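Local coordinates for probable glutamine-binding lipoprotein GlnH (GLNBP) (Mycobacterium tuberculosis, PDB 6H20) that binds amino acids such as aspartate and asparagine, and probably signals their presence to protein kinase G in the control of glutamate metabolism, at residues 7-12 / 184-189; 99-104 / 113-118; 104-109 / 168-173; 119-124 / 233-238; 141-146 / 205-210. One frame throughout, in Å; residues are numbered along the deposited sequence.

The chain folds as two lobes around a bound asparagine, as in other family 3 solute-binding proteins. Contacts 3, 4 and 5 all touch the ligand. Contact 3 brings R106 and T171 to it, contact 4 brings T121 and S123, and contact 5 brings D209. These three sites are joined to one another. T171 OG1 lies 2.8 Å from Q233 OE1, and Y235 OH lies 2.6 Å from D209 OD2. Contact 2 backs R106 and shares A104 with contact 3. Its centre is about 10 Å from the centre of contact 3. Contact 1 is more remote. It reaches contact 3 through R168, whose NH1 is 2.9 Å from S187 OG.

Contact 1 (7-12 / 184-189); sequences MEIMPP and VIVSVV
M10 curls against I185, and the two side chains pass at a slant. M10 SD lies 3.7 Å from I185 CG2. The last torsion of the methionine is almost eclipsed (chi3 16°). This turns CE back toward its own CB and lays it beside CB and CG2 of I185. L173 of helix 171-176 touches both side chains. E8 and S187, a hydrogen-bonded pair, put their side chains on the same face, with E8 CB 3.8 Å from S187 OG. That hydroxyl is hydrogen-bonded to R168 NH1.

On the other face V186 sits between M7 and I9. M7 CG meets V186 CG1 at 3.6 Å, while I9 CG1 approaches V186 CG2 at 4.3 Å. I9 points its second branch the other way, and its CG2 is 4.0 Å from V184 CG1. M7 has its CG anti to the backbone N (chi1 -180°), which leans the chain over V186.

The backbones are tied by E8 N to S187 O at 2.9 Å, S187 N to E8 O at 2.8 Å, and M10 N to I185 O at 2.8 Å. The last bond is nearly straight, at 170°. Water 1 carries the pairing one step further by linking M10 O and I185 N. This is an antiparallel edge strand. Near the N-terminus of the chain, it extends the sheet in which strand 184-188 runs parallel to strand 163-167.

Contact 2 (99-104 / 113-118); sequences RILSAA and SQVDIV
The backbones of R99 and V115 stay apart, with their CA atoms at 7.0 Å, and those of L101 and V118 stand at 9.0 Å. No backbone hydrogen bond joins the two segments. Strands 96-100 and 117-118 each pair in parallel with strand 53-57, which lies between them. Helix 106-111 connects them, a beta-alpha-beta crossover, and ends in a Schellman motif at S113.

R99 bridges the gap. Its side chain bends at chi3 (-64°) and brings the guanidinium to the main chain of Q114. R99 NE gives a hydrogen bond to Q114 O at 2.8 Å. The bond is bent (138°), and the donor stands well above the carbonyl plane. R99 NH2 adds a weak bond to the same oxygen at 3.1 Å. Q114 CB lies 3.4 Å above the guanidinium plane of R99, toward its rim. V115 CG1 sits at the edge, close to that plane, and is 3.6 Å from R99 CB.

Deeper in, L101 CD1 meets V118 CG2 at 4.1 Å and V115 CG1 at 4.4 Å. Helix 106-111 covers this cluster through A109 and L110.

The chemistry is a polar clasp over the apolar L101, V115 and V118. NE and, weakly, NH2 of one arginine share one carbonyl oxygen through bent bonds. The positive charge would draw on the partial charge of that carbonyl.

Contact 3 (104-109 / 168-173); sequences AERVTA and RGTTSL. With ASN (asparagine), chain B.
R106 and G169 meet beside the bound asparagine, between the two lobes of a solute-binding fold. R106 comes from the start of helix 106-111. G169 comes from the loop that leads into helix 171-176.

The strongest hydrogen bonds run to the ligand. R106 NH1 donates to the side-chain oxygen OD1 of the asparagine at 2.8 Å. R106 NH2 donates to its carboxylate O at 3.0 Å, and T171 N gives a second bond to that O at 2.9 Å. The carboxylate therefore lies at the N-terminus of a helix and against an arginine, which would stabilise its negative charge. R128 supplies a further bond to the ligand. The bend at chi3 of R106 (-70°) presents the edge of the guanidinium to this site. R106 is also held by A103 O at NE and K120 O at NH1.

Across the segments themselves the polar link is slight. R106 NH2 reaches G169 O at 3.4 Å, a weak bond near the guanidinium plane. Water 2 receives a weak bond from A104 N and donates to R168 O at 2.7 Å.

Van der Waals contact is mainly backbone to backbone. A104 CA stands 3.9 Å from G169 CA. G169 has a positive phi (84°) and no side chain, so the chains can come this close.

T170 caps the second helix. Its OG1 accepts from L173 N at 3.3 Å and also hydrogen-bonds to A167 O. Next to it, T171 OG1 lies 3.3 Å from CA of the asparagine and bonds to Q233 OE1.

Contact 4 (119-124 / 233-238); sequences VKTMSI and QPYGVG. With ASN (asparagine), chain B.
S123 OG donates to Q233 OE1 at 2.7 Å, in the amide plane and on a lone pair of the oxygen. Q233 bends at chi2 (-68°), which brings OE1 back to this hydroxyl. The same hydroxyl accepts from the amino N of the bound asparagine at 3.0 Å. Q233 and the ligand between them hold it, and Q233 OE1 joins S123 to T171. The ligand N gives another bond to T121 O at 2.7 Å. S123 N holds the carboxylate atom OXT at 2.9 Å, and T121 OG1 donates to the ligand OD1.

Two backbone bonds lie behind these. G236 N donates to M122 O at 2.9 Å and I124 N to P234 O at 2.9 Å. They bracket the single bridge between S123 and Y235. Water 3 ties K120 N and M122 N to G236 O.

Packing follows. The Y235 ring lies flat against T121, whose CA is 3.7 Å from the ring centroid and 8° off the normal. This is a CH-pi contact over the face. A bond from Y235 OH to D209 OD2 holds the phenol end in place. I124 CD1 rests on G236 CA at 3.6 Å, and M122 SD lies over G238. V119 and V237 touch through their CG2 and CG1 methyls.

A loop that grips both amino group and carboxylate, braced by a strand behind it, forms one wall of the amino acid site in this family of solute-binding proteins.

Contact 5 (141-146 / 205-210); sequences ANQRIL and AVSTDD. With ASN (asparagine), chain B.
D210 overlaps R144 and the backbone of N142. Its CB lies 3.9 Å from R144 CD, and its OD1 accepts from N142 N at 3.1 Å. That N-H comes from 58° above the carboxylate plane. D210 N returns a bond to N142 O at 2.8 Å. CG of D210 stands between the backbone N and the carbonyl carbon (chi1 56°), which swings the carboxylate over N142.

R144 and D210 do not meet as a salt bridge, since R144 NH1 and D210 OD2 are 5.0 Å apart. Water 5 joins these two atoms. R144 NH2 is bonded to G227 O.

Q143 leans the other way. Its NE2 donates to S207 OG at 3.0 Å, almost in the amide plane. S207 OG in turn donates to R144 O at 2.9 Å, so the hydroxyl is a relay from side chain to main chain. Water 4 links Q143 OE1, weakly, with D209 OD1.

L146 and V206 form two regular backbone bonds, and R144 N donates to T208 O. Segments 141-146 and 205-207 run antiparallel, 168° between their directions. The chain then turns a corner at T208, whose OG1 is bonded to S172 OG. D209 still pairs with Q143 and its CB touches A141, but its carboxylate leads away to the ligand. D209 OD2, also held by Y235, takes a bond from the amino N of the asparagine at 2.8 Å.

The corner at T208 thus delivers one of the acceptors of the ligand's amino group, D209, to the ligand pocket between the lobes of a family 3 solute-binding protein.

Contact 1 (7-12 / 184-189)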
# COMPACT_ATOMS: atom_id res chain seq x y z
N MET A 7 -3.57 19.14 6.72
CA MET A 7 -2.24 19.44 6.21
C MET A 7 -1.39 20.07 7.31
O MET A 7 -1.80 21.05 7.95
CB MET A 7 -2.36 20.39 5.02
CG MET A 7 -1.06 20.81 4.36
SD MET A 7 -1.44 21.87 2.93
CE MET A 7 -2.50 20.74 2.03
N GLU A 8 -0.19 19.53 7.52
CA GLU A 8 0.69 19.99 8.58
C GLU A 8 2.09 20.17 8.04
O GLU A 8 2.66 19.23 7.46
CB GLU A 8 0.73 18.96 9.72
CG GLU A 8 -0.63 18.61 10.28
CD GLU A 8 -0.61 17.40 11.19
OE1 GLU A 8 0.49 17.00 11.63
OE2 GLU A 8 -1.69 16.85 11.45
N ILE A 9 2.66 21.35 8.24
CA ILE A 9 4.10 21.53 8.03
C ILE A 9 4.83 21.01 9.26
O ILE A 9 4.68 21.56 10.37
CB ILE A 9 4.43 23.00 7.73
CG1 ILE A 9 3.60 23.52 6.55
CG2 ILE A 9 5.93 23.16 7.48
CD1 ILE A 9 3.58 25.05 6.42
N MET A 10 5.61 19.94 9.10
CA MET A 10 6.23 19.28 10.23
C MET A 10 7.39 20.12 10.79
O MET A 10 7.99 20.91 10.06
CB MET A 10 6.72 17.90 9.81
CG MET A 10 5.58 16.91 9.60
SD MET A 10 6.11 15.26 9.11
CE MET A 10 7.85 15.29 9.51
N PRO A 11 7.70 19.98 12.08
CA PRO A 11 8.81 20.76 12.66
C PRO A 11 10.13 20.34 12.05
O PRO A 11 10.32 19.15 11.75
CB PRO A 11 8.78 20.41 14.16
CG PRO A 11 7.71 19.42 14.35
CD PRO A 11 7.11 19.03 13.04
N PRO A 12 11.07 21.27 11.83
CA PRO A 12 12.36 20.87 11.26
C PRO A 12 13.11 19.96 12.22
O PRO A 12 13.25 20.25 13.41
CB PRO A 12 13.10 22.21 11.07
CG PRO A 12 12.05 23.27 11.21
CD PRO A 12 11.00 22.71 12.11
N VAL A 184 11.42 20.69 3.35
CA VAL A 184 10.29 21.11 4.17
C VAL A 184 9.24 20.02 4.03
O VAL A 184 8.73 19.78 2.93
CB VAL A 184 9.75 22.46 3.70
CG1 VAL A 184 8.45 22.79 4.42
CG2 VAL A 184 10.79 23.55 3.90
N ILE A 185 8.92 19.34 5.12
CA ILE A 185 8.04 18.18 5.04
C ILE A 185 6.62 18.59 5.38
O ILE A 185 6.36 19.11 6.48
CB ILE A 185 8.53 17.03 5.94
CG1 ILE A 185 9.98 16.65 5.59
CG2 ILE A 185 7.60 15.82 5.79
CD1 ILE A 185 10.57 15.56 6.49
N VAL A 186 5.72 18.38 4.43
CA VAL A 186 4.30 18.68 4.58
C VAL A 186 3.57 17.34 4.64
O VAL A 186 3.68 16.53 3.71
CB VAL A 186 3.79 19.53 3.40
CG1 VAL A 186 2.29 19.80 3.54
CG2 VAL A 186 4.59 20.82 3.30
N SER A 187 2.86 17.09 5.73
CA SER A 187 2.18 15.81 5.87
C SER A 187 0.67 15.98 5.78
O SER A 187 0.13 17.04 6.11
CB SER A 187 2.60 15.07 7.15
OG SER A 187 2.05 15.65 8.33
N VAL A 188 0.00 14.94 5.30
CA VAL A 188 -1.44 14.93 5.05
C VAL A 188 -2.02 13.59 5.48
O VAL A 188 -1.30 12.66 5.85
CB VAL A 188 -1.78 15.20 3.57
CG1 VAL A 188 -1.33 16.62 3.16
CG2 VAL A 188 -1.14 14.13 2.69
N VAL A 189 -3.35 13.48 5.41
CA VAL A 189 -4.01 12.22 5.77
C VAL A 189 -3.80 11.16 4.69
O VAL A 189 -3.47 10.01 4.99
CB VAL A 189 -5.50 12.45 6.04
CG1 VAL A 189 -6.19 11.10 6.30
CG2 VAL A 189 -5.69 13.37 7.22
O HOH W 1 9.48 20.75 7.78

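Contact 2 (99-104 / 113-118)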
# COMPACT_ATOMS: atom_id res chain seq x y z
N ARG A 99 -13.91 -1.24 5.91
CA ARG A 99 -13.72 -0.28 6.98
C ARG A 99 -12.73 0.76 6.47
O ARG A 99 -11.60 0.42 6.12
CB ARG A 99 -13.18 -0.90 8.27
CG ARG A 99 -13.15 0.13 9.41
CD ARG A 99 -12.59 -0.39 10.73
NE ARG A 99 -13.39 -1.46 11.32
CZ ARG A 99 -14.31 -1.29 12.27
NH1 ARG A 99 -14.55 -0.07 12.77
NH2 ARG A 99 -14.98 -2.34 12.72
N ILE A 100 -13.17 2.01 6.40
CA ILE A 100 -12.32 3.06 5.86
C ILE A 100 -11.28 3.45 6.89
O ILE A 100 -11.62 3.86 8.01
CB ILE A 100 -13.16 4.28 5.42
CG1 ILE A 100 -14.25 3.84 4.44
CG2 ILE A 100 -12.26 5.36 4.84
CD1 ILE A 100 -13.76 3.24 3.15
N LEU A 101 -10.00 3.32 6.52
CA LEU A 101 -8.87 3.53 7.42
C LEU A 101 -7.83 4.37 6.70
O LEU A 101 -7.60 4.17 5.51
CB LEU A 101 -8.19 2.18 7.74
CG LEU A 101 -8.92 1.06 8.47
CD1 LEU A 101 -8.06 -0.18 8.47
CD2 LEU A 101 -9.26 1.48 9.89
N SER A 102 -7.20 5.30 7.42
CA SER A 102 -6.04 5.98 6.85
C SER A 102 -4.79 5.12 6.99
O SER A 102 -4.77 4.09 7.67
CB SER A 102 -5.81 7.32 7.54
OG SER A 102 -5.37 7.12 8.87
N ALA A 103 -3.72 5.55 6.31
CA ALA A 103 -2.44 4.86 6.39
C ALA A 103 -1.97 4.73 7.83
O ALA A 103 -1.42 3.70 8.24
CB ALA A 103 -1.39 5.60 5.55
N ALA A 104 -2.19 5.78 8.62
CA ALA A 104 -1.75 5.79 10.01
C ALA A 104 -2.58 4.89 10.90
O ALA A 104 -2.20 4.70 12.06
CB ALA A 104 -1.80 7.23 10.53
N SER A 113 -8.50 -5.91 16.13
CA SER A 113 -9.40 -6.85 15.45
C SER A 113 -10.63 -6.15 14.90
O SER A 113 -11.75 -6.67 14.96
CB SER A 113 -9.76 -8.03 16.36
OG SER A 113 -8.60 -8.77 16.68
N GLN A 114 -10.44 -4.95 14.34
CA GLN A 114 -11.52 -4.20 13.72
C GLN A 114 -11.74 -4.56 12.26
O GLN A 114 -12.77 -4.19 11.70
CB GLN A 114 -11.26 -2.70 13.85
CG GLN A 114 -11.23 -2.19 15.27
CD GLN A 114 -10.93 -0.70 15.34
OE1 GLN A 114 -10.22 -0.16 14.49
NE2 GLN A 114 -11.48 -0.03 16.34
N VAL A 115 -10.78 -5.25 11.63
CA VAL A 115 -10.93 -5.77 10.28
C VAL A 115 -10.30 -7.15 10.26
O VAL A 115 -9.47 -7.49 11.10
CB VAL A 115 -10.24 -4.88 9.22
CG1 VAL A 115 -10.85 -3.49 9.20
CG2 VAL A 115 -8.74 -4.80 9.47
N ASP A 116 -10.71 -7.96 9.28
CA ASP A 116 -10.04 -9.25 9.09
C ASP A 116 -8.68 -9.05 8.43
O ASP A 116 -7.69 -9.68 8.83
CB ASP A 116 -10.89 -10.18 8.23
CG ASP A 116 -12.25 -10.49 8.86
OD1 ASP A 116 -12.28 -10.98 10.01
OD2 ASP A 116 -13.28 -10.29 8.18
N ILE A 117 -8.62 -8.22 7.40
CA ILE A 117 -7.38 -7.97 6.67
C ILE A 117 -7.32 -6.50 6.29
O ILE A 117 -8.35 -5.82 6.19
CB ILE A 117 -7.24 -8.84 5.39
CG1 ILE A 117 -8.34 -8.52 4.37
CG2 ILE A 117 -7.26 -10.33 5.76
CD1 ILE A 117 -8.22 -9.32 3.07
N VAL A 118 -6.10 -6.01 6.11
CA VAL A 118 -5.85 -4.70 5.48
C VAL A 118 -5.23 -4.98 4.13
O VAL A 118 -4.22 -5.69 4.03
CB VAL A 118 -4.91 -3.84 6.34
CG1 VAL A 118 -4.43 -2.62 5.55
CG2 VAL A 118 -5.61 -3.38 7.62

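Contact 3 (104-109 / 168-173)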
# COMPACT_ATOMS: atom_id res chain seq x y z
N ALA A 104 -2.19 5.78 8.62
CA ALA A 104 -1.75 5.79 10.01
C ALA A 104 -2.58 4.89 10.90
O ALA A 104 -2.20 4.70 12.06
CB ALA A 104 -1.80 7.23 10.53
N GLU A 105 -3.69 4.34 10.41
CA GLU A 105 -4.58 3.49 11.21
C GLU A 105 -4.53 2.02 10.83
O GLU A 105 -5.27 1.22 11.42
CB GLU A 105 -6.03 3.98 11.10
CG GLU A 105 -6.27 5.37 11.66
CD GLU A 105 -7.60 5.99 11.22
OE1 GLU A 105 -8.14 5.65 10.15
OE2 GLU A 105 -8.10 6.87 11.96
N ARG A 106 -3.72 1.63 9.85
CA ARG A 106 -3.72 0.24 9.40
C ARG A 106 -3.28 -0.72 10.51
O ARG A 106 -3.89 -1.77 10.70
CB ARG A 106 -2.80 0.08 8.19
CG ARG A 106 -3.31 0.79 6.96
CD ARG A 106 -2.27 0.72 5.81
NE ARG A 106 -1.10 1.55 6.12
CZ ARG A 106 -0.14 1.84 5.24
NH1 ARG A 106 -0.20 1.34 4.01
NH2 ARG A 106 0.88 2.62 5.59
N VAL A 107 -2.22 -0.37 11.24
CA VAL A 107 -1.74 -1.27 12.29
C VAL A 107 -2.74 -1.36 13.43
O VAL A 107 -3.05 -2.45 13.93
CB VAL A 107 -0.34 -0.85 12.78
CG1 VAL A 107 -0.01 -1.51 14.12
CG2 VAL A 107 0.71 -1.21 11.73
N THR A 108 -3.29 -0.21 13.86
CA THR A 108 -4.20 -0.21 15.00
C THR A 108 -5.46 -1.02 14.71
O THR A 108 -5.93 -1.76 15.57
CB THR A 108 -4.56 1.22 15.39
OG1 THR A 108 -3.37 1.90 15.82
CG2 THR A 108 -5.55 1.22 16.53
N ALA A 109 -6.02 -0.90 13.50
CA ALA A 109 -7.23 -1.66 13.20
C ALA A 109 -6.97 -3.15 13.28
O ALA A 109 -7.85 -3.91 13.70
CB ALA A 109 -7.77 -1.27 11.83
N ARG A 168 0.80 10.88 6.53
CA ARG A 168 1.24 10.45 7.85
C ARG A 168 1.08 8.94 7.98
O ARG A 168 0.20 8.33 7.36
CB ARG A 168 0.44 11.20 8.92
CG ARG A 168 0.90 12.65 9.08
CD ARG A 168 0.24 13.37 10.25
NE ARG A 168 -1.18 13.63 10.03
CZ ARG A 168 -1.67 14.62 9.29
NH1 ARG A 168 -0.85 15.45 8.65
NH2 ARG A 168 -2.99 14.77 9.17
N GLY A 169 1.98 8.33 8.74
CA GLY A 169 1.85 6.90 9.00
C GLY A 169 2.44 6.02 7.93
O GLY A 169 2.12 4.82 7.87
N THR A 170 3.30 6.56 7.07
CA THR A 170 3.79 5.79 5.93
C THR A 170 5.30 5.59 6.01
O THR A 170 6.03 6.36 6.66
CB THR A 170 3.47 6.50 4.61
OG1 THR A 170 4.12 7.78 4.57
CG2 THR A 170 1.96 6.66 4.43
N THR A 171 5.76 4.55 5.32
CA THR A 171 7.20 4.37 5.16
C THR A 171 7.79 5.50 4.36
O THR A 171 8.98 5.81 4.52
CB THR A 171 7.47 3.07 4.40
OG1 THR A 171 6.79 3.12 3.14
CG2 THR A 171 7.04 1.81 5.21
N SER A 172 6.96 6.16 3.54
CA SER A 172 7.44 7.24 2.68
C SER A 172 7.96 8.39 3.51
O SER A 172 9.01 8.98 3.19
CB SER A 172 6.28 7.72 1.80
OG SER A 172 5.59 6.63 1.24
N LEU A 173 7.25 8.73 4.59
CA LEU A 173 7.69 9.78 5.50
C LEU A 173 9.04 9.42 6.10
O LEU A 173 9.95 10.26 6.15
CB LEU A 173 6.64 9.95 6.60
CG LEU A 173 6.95 10.85 7.79
CD1 LEU A 173 7.44 12.22 7.35
CD2 LEU A 173 5.70 10.98 8.67
N ASN B . 3.46 1.60 0.95
CA ASN B . 3.76 2.72 1.84
C ASN B . 3.48 2.31 3.28
O ASN B . 3.45 3.17 4.18
CB ASN B . 2.93 3.96 1.47
CG ASN B . 1.46 3.78 1.72
OD1 ASN B . 0.96 2.67 1.89
ND2 ASN B . 0.75 4.88 1.80
OXT ASN B . 3.29 1.10 3.53
O HOH W 2 -2.44 8.81 7.28

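Contact 4 (119-124 / 233-238)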
# COMPACT_ATOMS: atom_id res chain seq x y z
N VAL A 119 -5.84 -4.47 3.07
CA VAL A 119 -5.26 -4.50 1.73
C VAL A 119 -5.22 -3.04 1.31
O VAL A 119 -6.20 -2.49 0.78
CB VAL A 119 -6.04 -5.36 0.73
CG1 VAL A 119 -5.21 -5.58 -0.54
CG2 VAL A 119 -6.42 -6.72 1.35
N LYS A 120 -4.11 -2.37 1.64
CA LYS A 120 -3.99 -0.93 1.42
C LYS A 120 -2.52 -0.60 1.29
O LYS A 120 -1.91 -0.06 2.22
CB LYS A 120 -4.63 -0.15 2.58
CG LYS A 120 -4.80 1.33 2.23
CD LYS A 120 -4.89 2.19 3.48
CE LYS A 120 -5.05 3.68 3.16
NZ LYS A 120 -4.22 4.17 2.02
N THR A 121 -1.96 -0.95 0.13
CA THR A 121 -0.57 -0.70 -0.24
C THR A 121 0.40 -0.85 0.95
O THR A 121 1.27 -0.02 1.17
CB THR A 121 -0.40 0.68 -0.92
OG1 THR A 121 -0.79 1.75 -0.03
CG2 THR A 121 -1.26 0.76 -2.19
N MET A 122 0.25 -1.93 1.71
CA MET A 122 0.88 -1.96 3.03
C MET A 122 2.25 -2.61 2.94
O MET A 122 2.37 -3.84 2.86
CB MET A 122 -0.00 -2.67 4.06
CG MET A 122 0.44 -2.39 5.48
SD MET A 122 -0.75 -3.06 6.63
CE MET A 122 0.00 -2.55 8.17
N SER A 123 3.30 -1.78 2.96
CA SER A 123 4.66 -2.30 2.89
C SER A 123 4.98 -3.16 4.10
O SER A 123 4.70 -2.79 5.25
CB SER A 123 5.67 -1.17 2.80
OG SER A 123 5.48 -0.47 1.59
N ILE A 124 5.60 -4.30 3.83
CA ILE A 124 6.00 -5.24 4.87
C ILE A 124 7.34 -4.78 5.41
O ILE A 124 8.33 -4.71 4.66
CB ILE A 124 6.12 -6.65 4.29
CG1 ILE A 124 4.80 -7.16 3.71
CG2 ILE A 124 6.65 -7.64 5.35
CD1 ILE A 124 4.99 -8.29 2.66
N GLN A 233 9.30 -1.28 -1.57
CA GLN A 233 7.98 -1.27 -0.92
C GLN A 233 7.26 -2.56 -1.28
O GLN A 233 6.47 -2.61 -2.23
CB GLN A 233 7.17 -0.05 -1.36
CG GLN A 233 7.93 1.27 -1.23
CD GLN A 233 8.20 1.69 0.21
OE1 GLN A 233 7.46 1.35 1.13
NE2 GLN A 233 9.26 2.46 0.40
N PRO A 234 7.53 -3.64 -0.56
CA PRO A 234 6.87 -4.92 -0.86
C PRO A 234 5.52 -5.01 -0.15
O PRO A 234 5.49 -5.08 1.09
CB PRO A 234 7.87 -5.96 -0.34
CG PRO A 234 8.57 -5.25 0.84
CD PRO A 234 8.45 -3.73 0.59
N TYR A 235 4.43 -5.00 -0.91
CA TYR A 235 3.10 -4.97 -0.30
C TYR A 235 2.70 -6.34 0.23
O TYR A 235 2.86 -7.36 -0.44
CB TYR A 235 2.05 -4.58 -1.34
CG TYR A 235 2.13 -3.17 -1.86
CD1 TYR A 235 3.05 -2.24 -1.38
CD2 TYR A 235 1.27 -2.77 -2.86
CE1 TYR A 235 3.10 -0.93 -1.89
CE2 TYR A 235 1.30 -1.47 -3.36
CZ TYR A 235 2.21 -0.57 -2.89
OH TYR A 235 2.22 0.72 -3.41
N GLY A 236 2.13 -6.35 1.43
CA GLY A 236 1.55 -7.56 1.98
C GLY A 236 0.14 -7.27 2.45
O GLY A 236 -0.23 -6.12 2.71
N VAL A 237 -0.65 -8.33 2.55
CA VAL A 237 -1.95 -8.25 3.21
C VAL A 237 -1.70 -8.27 4.71
O VAL A 237 -1.08 -9.19 5.23
CB VAL A 237 -2.86 -9.41 2.79
CG1 VAL A 237 -4.17 -9.39 3.60
CG2 VAL A 237 -3.11 -9.38 1.30
N GLY A 238 -2.16 -7.22 5.40
CA GLY A 238 -1.94 -7.11 6.84
C GLY A 238 -3.00 -7.88 7.61
O GLY A 238 -4.18 -7.85 7.27
N ASN B . 3.46 1.60 0.95
CA ASN B . 3.76 2.72 1.84
C ASN B . 3.48 2.31 3.28
O ASN B . 3.45 3.17 4.18
CB ASN B . 2.93 3.96 1.47
CG ASN B . 1.46 3.78 1.72
OD1 ASN B . 0.96 2.67 1.89
ND2 ASN B . 0.75 4.88 1.80
OXT ASN B . 3.29 1.10 3.53
O HOH W 3 -1.73 -4.09 1.53

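Contact 5 (141-146 / 205-210)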
# COMPACT_ATOMS: atom_id res chain seq x y z
N ALA A 141 6.67 -2.46 -5.11
CA ALA A 141 6.80 -1.09 -5.61
C ALA A 141 8.10 -0.48 -5.10
O ALA A 141 8.86 -1.09 -4.34
CB ALA A 141 5.58 -0.26 -5.19
N ASN A 142 8.38 0.75 -5.54
CA ASN A 142 9.57 1.43 -5.05
C ASN A 142 9.30 2.92 -4.96
O ASN A 142 8.68 3.50 -5.86
CB ASN A 142 10.80 1.17 -5.92
CG ASN A 142 12.09 1.26 -5.13
OD1 ASN A 142 12.46 2.33 -4.63
ND2 ASN A 142 12.79 0.12 -4.99
N GLN A 143 9.80 3.54 -3.89
CA GLN A 143 9.55 4.96 -3.65
C GLN A 143 10.27 5.81 -4.69
O GLN A 143 11.48 5.64 -4.91
CB GLN A 143 10.03 5.34 -2.25
CG GLN A 143 9.75 6.82 -1.90
CD GLN A 143 9.81 7.07 -0.41
OE1 GLN A 143 9.94 6.13 0.39
NE2 GLN A 143 9.73 8.34 -0.02
N ARG A 144 9.54 6.75 -5.30
CA ARG A 144 10.13 7.69 -6.26
C ARG A 144 9.59 9.09 -5.97
O ARG A 144 9.02 9.36 -4.91
CB ARG A 144 9.93 7.22 -7.71
CG ARG A 144 10.61 5.88 -7.99
CD ARG A 144 10.54 5.49 -9.46
NE ARG A 144 11.36 6.40 -10.27
CZ ARG A 144 11.31 6.45 -11.60
NH1 ARG A 144 10.48 5.64 -12.26
NH2 ARG A 144 12.08 7.29 -12.27
N ILE A 145 9.75 9.99 -6.94
CA ILE A 145 9.38 11.40 -6.80
C ILE A 145 8.40 11.78 -7.90
O ILE A 145 8.57 11.39 -9.06
CB ILE A 145 10.64 12.30 -6.88
CG1 ILE A 145 11.65 11.95 -5.77
CG2 ILE A 145 10.26 13.77 -6.82
CD1 ILE A 145 13.04 12.55 -5.99
N LEU A 146 7.38 12.57 -7.54
CA LEU A 146 6.41 13.11 -8.48
C LEU A 146 6.51 14.64 -8.46
O LEU A 146 6.45 15.26 -7.39
CB LEU A 146 4.99 12.69 -8.07
CG LEU A 146 3.83 13.21 -8.92
CD1 LEU A 146 3.77 12.43 -10.20
CD2 LEU A 146 2.51 13.06 -8.14
N ALA A 205 6.69 18.83 -4.52
CA ALA A 205 6.80 17.46 -5.00
C ALA A 205 6.10 16.54 -4.01
O ALA A 205 5.83 16.91 -2.86
CB ALA A 205 8.26 17.04 -5.15
N VAL A 206 5.80 15.33 -4.48
CA VAL A 206 5.28 14.26 -3.65
C VAL A 206 6.26 13.10 -3.74
O VAL A 206 6.81 12.84 -4.81
CB VAL A 206 3.89 13.81 -4.16
CG1 VAL A 206 3.28 12.77 -3.21
CG2 VAL A 206 2.98 15.01 -4.27
N SER A 207 6.49 12.39 -2.63
CA SER A 207 7.36 11.22 -2.70
C SER A 207 6.70 10.04 -2.02
O SER A 207 6.43 10.08 -0.81
CB SER A 207 8.74 11.49 -2.09
OG SER A 207 9.57 10.34 -2.24
N THR A 208 6.45 8.98 -2.78
CA THR A 208 5.92 7.72 -2.24
C THR A 208 6.11 6.65 -3.30
O THR A 208 6.79 6.87 -4.32
CB THR A 208 4.46 7.86 -1.76
OG1 THR A 208 4.07 6.66 -1.09
CG2 THR A 208 3.47 8.07 -2.90
N ASP A 209 5.50 5.48 -3.06
CA ASP A 209 5.58 4.35 -3.97
C ASP A 209 5.26 4.77 -5.40
O ASP A 209 4.27 5.47 -5.64
CB ASP A 209 4.52 3.32 -3.57
CG ASP A 209 4.55 2.92 -2.09
OD1 ASP A 209 5.43 3.36 -1.31
OD2 ASP A 209 3.65 2.15 -1.74
N ASP A 210 6.06 4.28 -6.36
CA ASP A 210 5.82 4.64 -7.76
C ASP A 210 4.44 4.19 -8.25
O ASP A 210 3.84 4.87 -9.09
CB ASP A 210 6.96 4.16 -8.67
CG ASP A 210 7.24 2.65 -8.60
OD1 ASP A 210 6.66 1.88 -7.80
OD2 ASP A 210 8.10 2.22 -9.41
N ASN B . 3.46 1.60 0.95
CA ASN B . 3.76 2.72 1.84
C ASN B . 3.48 2.31 3.28
O ASN B . 3.45 3.17 4.18
CB ASN B . 2.93 3.96 1.47
CG ASN B . 1.46 3.78 1.72
OD1 ASN B . 0.96 2.67 1.89
ND2 ASN B . 0.75 4.88 1.80
OXT ASN B . 3.29 1.10 3.53
O HOH W 4 7.15 5.12 -0.23
O HOH W 5 8.55 3.59 -11.66